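Uncharacterized protein (Bacteroides ovatus CL02T12C04, PDB 6PTM) is probably an exo-acting carrageenase of glycoside hydrolase family 42, removing sugar units from the chain ends of carrageenan, a sulfated algal galactan. Local coordinates at residues Ile421-Ser426 against Asp455-Val460; Val448-Ala453 against Tyr493-Ile498. All blocks are in the same frame, centred on the assembly; numbering follows the deposited sequence.

Contact 1 of 2, residues Ile421-Ser426 against Asp455-Val460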
# COMPACT_ATOMS: atom_id res chain seq x y z
N ILE A 421 9.14 -2.24 -1.80
CA ILE A 421 8.20 -1.82 -0.73
C ILE A 421 6.97 -2.71 -0.84
O ILE A 421 6.19 -2.53 -1.77
CB ILE A 421 7.86 -0.33 -0.82
CG1 ILE A 421 9.13 0.52 -0.78
CG2 ILE A 421 6.91 0.06 0.29
CD1 ILE A 421 8.89 1.97 -1.10
N GLY A 422 6.85 -3.68 0.06
CA GLY A 422 5.68 -4.55 0.13
C GLY A 422 4.62 -3.96 1.04
O GLY A 422 4.99 -3.25 2.03
N ASN A 423 3.36 -4.27 0.71
CA ASN A 423 2.18 -3.99 1.56
C ASN A 423 0.95 -4.65 0.94
O ASN A 423 1.04 -5.11 -0.18
CB ASN A 423 1.91 -2.49 1.72
CG ASN A 423 1.72 -1.78 0.40
OD1 ASN A 423 0.62 -1.78 -0.16
ND2 ASN A 423 2.76 -1.19 -0.14
N ASP A 424 -0.17 -4.62 1.65
CA ASP A 424 -1.52 -4.96 1.10
C ASP A 424 -2.47 -3.86 1.58
O ASP A 424 -3.45 -4.15 2.27
CB ASP A 424 -1.90 -6.41 1.39
CG ASP A 424 -2.30 -6.71 2.81
OD1 ASP A 424 -1.79 -6.05 3.72
OD2 ASP A 424 -3.13 -7.62 2.99
N ALA A 425 -2.14 -2.63 1.21
CA ALA A 425 -2.94 -1.42 1.53
C ALA A 425 -4.38 -1.69 1.16
O ALA A 425 -4.61 -2.24 0.05
CB ALA A 425 -2.44 -0.19 0.82
N SER A 426 -5.28 -1.33 2.09
CA SER A 426 -6.76 -1.27 1.95
C SER A 426 -7.19 0.19 1.81
O SER A 426 -6.53 1.08 2.39
CB SER A 426 -7.49 -1.85 3.14
OG SER A 426 -7.19 -3.21 3.31
N ASP A 455 3.17 7.58 1.75
CA ASP A 455 4.07 8.75 1.89
C ASP A 455 5.14 8.46 2.95
O ASP A 455 6.31 8.90 2.77
CB ASP A 455 3.27 10.04 2.15
CG ASP A 455 2.53 10.54 0.92
OD1 ASP A 455 2.81 9.98 -0.19
OD2 ASP A 455 1.67 11.46 1.07
N PHE A 456 4.81 7.73 4.00
CA PHE A 456 5.79 7.34 5.04
C PHE A 456 6.80 6.36 4.40
O PHE A 456 8.03 6.58 4.53
CB PHE A 456 5.08 6.85 6.29
CG PHE A 456 6.02 6.41 7.38
CD1 PHE A 456 6.61 7.34 8.23
CD2 PHE A 456 6.40 5.08 7.51
CE1 PHE A 456 7.51 6.94 9.21
CE2 PHE A 456 7.27 4.67 8.51
CZ PHE A 456 7.84 5.60 9.35
N MET A 457 6.31 5.31 3.77
CA MET A 457 7.16 4.28 3.12
C MET A 457 8.08 4.96 2.07
O MET A 457 9.28 4.64 2.03
CB MET A 457 6.26 3.23 2.46
CG MET A 457 5.57 2.30 3.40
SD MET A 457 4.41 1.21 2.47
CE MET A 457 2.93 1.27 3.48
N LYS A 458 7.57 5.90 1.25
CA LYS A 458 8.40 6.56 0.23
C LYS A 458 9.34 7.59 0.89
O LYS A 458 10.43 7.83 0.32
CB LYS A 458 7.54 7.20 -0.85
CG LYS A 458 6.77 6.22 -1.72
CD LYS A 458 7.66 5.45 -2.68
CE LYS A 458 7.94 6.28 -3.91
NZ LYS A 458 8.83 5.59 -4.84
N SER A 459 9.00 8.15 2.05
CA SER A 459 9.95 9.00 2.82
C SER A 459 11.14 8.14 3.25
O SER A 459 12.30 8.61 3.14
CB SER A 459 9.26 9.67 3.98
OG SER A 459 8.28 10.63 3.51
N VAL A 460 10.87 6.93 3.71
CA VAL A 460 11.91 5.98 4.19
C VAL A 460 12.78 5.53 3.02
O VAL A 460 14.04 5.64 3.14
CB VAL A 460 11.29 4.78 4.93
CG1 VAL A 460 12.35 3.73 5.22
CG2 VAL A 460 10.62 5.22 6.21
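Ile421 and Met457 make the main contact between strand 421-423 and helix 448-460, which leads on to the neighbouring parallel strand 466-471. This is the strand-helix packing of a beta-alpha-beta crossover, in keeping with the TIM barrel of family 42 enzymes. The short axes run nearly antiparallel, at 158°, and lie 10.2 Å apart.

Ile421 turns its branch methyl to the helix, CG2 lying anti to the backbone N, and this methyl meets Met457 SD at 3.5 Å while also resting on Met457 CB. The other arm of Ile421 reaches further along the helix, where its CD1 lies 4.0 Å from Lys458 CD and the two chains cross at about a right angle. Bends at chi2 and chi3 take Lys458 NZ to a hydrogen bond with Pro462 O. Ile421 cut back to an alanine is likely to leave the Met457 sulfur and Lys458 methylenes without this apolar neighbour and open a gap between strand and helix.

Asn423 ND2 lies 3.9 Å from Met457 SD, a van der Waals contact. The Asn423 amide is anchored through OD1, which accepts from Tyr454 OH and, in an Asx turn, from Ala425 N at 3.2 Å, in the carbonyl plane on a lone pair.

Contact 2 of 2, residues Val448-Ala453 against Tyr493-Ile498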
# COMPACT_ATOMS: atom_id res chain seq x y z
N VAL A 448 -6.32 6.84 4.00
CA VAL A 448 -5.18 7.08 4.93
C VAL A 448 -4.00 6.15 4.56
O VAL A 448 -2.86 6.64 4.57
CB VAL A 448 -5.59 6.95 6.42
CG1 VAL A 448 -4.38 7.07 7.32
CG2 VAL A 448 -6.58 8.03 6.83
N GLU A 449 -4.26 4.88 4.25
CA GLU A 449 -3.16 3.94 3.89
C GLU A 449 -2.50 4.33 2.55
O GLU A 449 -1.24 4.44 2.52
CB GLU A 449 -3.69 2.52 3.91
CG GLU A 449 -4.11 2.10 5.30
CD GLU A 449 -4.65 0.68 5.36
OE1 GLU A 449 -4.14 -0.19 4.60
OE2 GLU A 449 -5.58 0.49 6.13
N ILE A 450 -3.27 4.53 1.47
CA ILE A 450 -2.67 4.80 0.12
C ILE A 450 -2.10 6.23 0.02
O ILE A 450 -1.34 6.47 -0.93
CB ILE A 450 -3.67 4.51 -1.01
CG1 ILE A 450 -4.95 5.34 -0.93
CG2 ILE A 450 -3.97 3.02 -1.09
CD1 ILE A 450 -5.81 5.20 -2.18
N CYS A 451 -2.48 7.17 0.89
CA CYS A 451 -1.88 8.52 0.93
C CYS A 451 -0.81 8.58 2.03
O CYS A 451 0.38 8.60 1.72
CB CYS A 451 -2.94 9.60 1.09
SG CYS A 451 -4.01 9.76 -0.37
N MET A 452 -1.20 8.52 3.29
CA MET A 452 -0.26 8.80 4.42
C MET A 452 0.71 7.65 4.62
O MET A 452 1.89 7.95 4.71
CB MET A 452 -0.98 9.09 5.73
CG MET A 452 -0.04 9.70 6.71
SD MET A 452 -0.89 10.24 8.22
CE MET A 452 -1.18 8.67 9.03
N ALA A 453 0.29 6.39 4.66
CA ALA A 453 1.25 5.26 4.86
C ALA A 453 2.22 5.14 3.66
O ALA A 453 3.42 4.93 3.87
CB ALA A 453 0.52 3.97 5.12
N TYR A 493 -6.81 3.63 -7.89
CA TYR A 493 -5.55 3.08 -8.45
C TYR A 493 -4.71 4.28 -8.88
O TYR A 493 -3.49 4.25 -8.76
CB TYR A 493 -5.81 2.07 -9.56
CG TYR A 493 -6.08 0.69 -9.03
CD1 TYR A 493 -7.35 0.36 -8.58
CD2 TYR A 493 -5.08 -0.25 -8.90
CE1 TYR A 493 -7.61 -0.88 -8.02
CE2 TYR A 493 -5.34 -1.52 -8.38
CZ TYR A 493 -6.61 -1.82 -7.91
OH TYR A 493 -6.90 -3.04 -7.38
N TRP A 494 -5.36 5.31 -9.39
CA TRP A 494 -4.63 6.50 -9.87
C TRP A 494 -3.94 7.16 -8.66
O TRP A 494 -2.72 7.47 -8.70
CB TRP A 494 -5.60 7.45 -10.59
CG TRP A 494 -4.89 8.60 -11.24
CD1 TRP A 494 -4.45 9.73 -10.63
CD2 TRP A 494 -4.51 8.70 -12.62
NE1 TRP A 494 -3.83 10.53 -11.54
CE2 TRP A 494 -3.86 9.93 -12.77
CE3 TRP A 494 -4.68 7.88 -13.73
CZ2 TRP A 494 -3.34 10.35 -13.98
CZ3 TRP A 494 -4.17 8.28 -14.94
CH2 TRP A 494 -3.50 9.50 -15.06
N LEU A 495 -4.72 7.42 -7.60
CA LEU A 495 -4.20 8.12 -6.41
C LEU A 495 -3.06 7.30 -5.78
O LEU A 495 -1.98 7.86 -5.51
CB LEU A 495 -5.38 8.36 -5.46
CG LEU A 495 -5.05 9.02 -4.13
CD1 LEU A 495 -4.56 10.44 -4.34
CD2 LEU A 495 -6.26 8.95 -3.20
N ALA A 496 -3.26 5.99 -5.59
CA ALA A 496 -2.24 5.11 -5.00
C ALA A 496 -0.95 5.19 -5.84
O ALA A 496 0.17 5.27 -5.25
CB ALA A 496 -2.75 3.70 -4.88
N THR A 497 -1.10 5.25 -7.16
CA THR A 497 0.06 5.31 -8.07
C THR A 497 0.77 6.66 -7.93
O THR A 497 2.01 6.67 -7.88
CB THR A 497 -0.34 4.98 -9.52
OG1 THR A 497 -0.97 3.71 -9.50
CG2 THR A 497 0.91 4.98 -10.37
N ILE A 498 0.02 7.75 -7.81
CA ILE A 498 0.63 9.08 -7.55
C ILE A 498 1.51 9.00 -6.28
O ILE A 498 2.59 9.63 -6.26
CB ILE A 498 -0.43 10.18 -7.48
CG1 ILE A 498 -1.05 10.42 -8.87
CG2 ILE A 498 0.14 11.44 -6.84
CD1 ILE A 498 -0.12 11.00 -9.90
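Ile450 holds CG1 between its backbone N and carbonyl carbon (chi1 59°) and extends the chain beyond (chi2 170°), which carries CD1 forward to Leu495 and leaves CG2 to cover Ala496. On the facing helix, Leu495 has CG anti to the backbone N (chi1 178°), a torsion that swings its branched end back toward helix 448-460. Leu495 CD2 touches both Ile450 CD1 (3.9 Å) and Cys451 SG (3.7 Å), the side chains of Ile450 and Leu495 crossing at about a right angle. Nearby, Ile450 CG2 meets Ala496 CB at 4.0 Å. Consistent with the small alanine side chain, the backbones come close, with 5.1 Å between Ile450 CA and Ala496 CA.

The helices run nearly parallel, 8.8 Å apart at their axes, as expected of adjacent helices on the outside of an alpha/beta barrel. Helix 448-460 widens here into a pi-type turn, in which Ala453 N reaches back to Val448 O at 3.2 Å. Ile450 O is buried with no partner in the model, consistent with this break in the regular bonding pattern. With methyl groups and one thiol doing the touching, the interface depends on complementary shape and burial rather than on directed bonds.

How the contacts relate
Helix 448-460 serves both contacts: its later turns face strand 421-423 in contact 1, and its earlier part meets helix 486-498 in contact 2. The centres lie about 9 Å apart, and the two touch directly. Ser426 N probably donates to Glu449 OE1 at 3.0 Å, tying the loop after the strand to helix 448-460. Beside it, Ala425 CB packs on Ile450 CG2 at 4.0 Å, so that Ile450 CG2 bears on both Ala425 and Ala496. The loop of contact 1 also brings Asp424 beside Glu293 and Glu470, at the C-terminal strand ends, where TIM-barrel hydrolases generally place their active site, whereas contact 2 joins two helices of what is probably the barrel's outer layer.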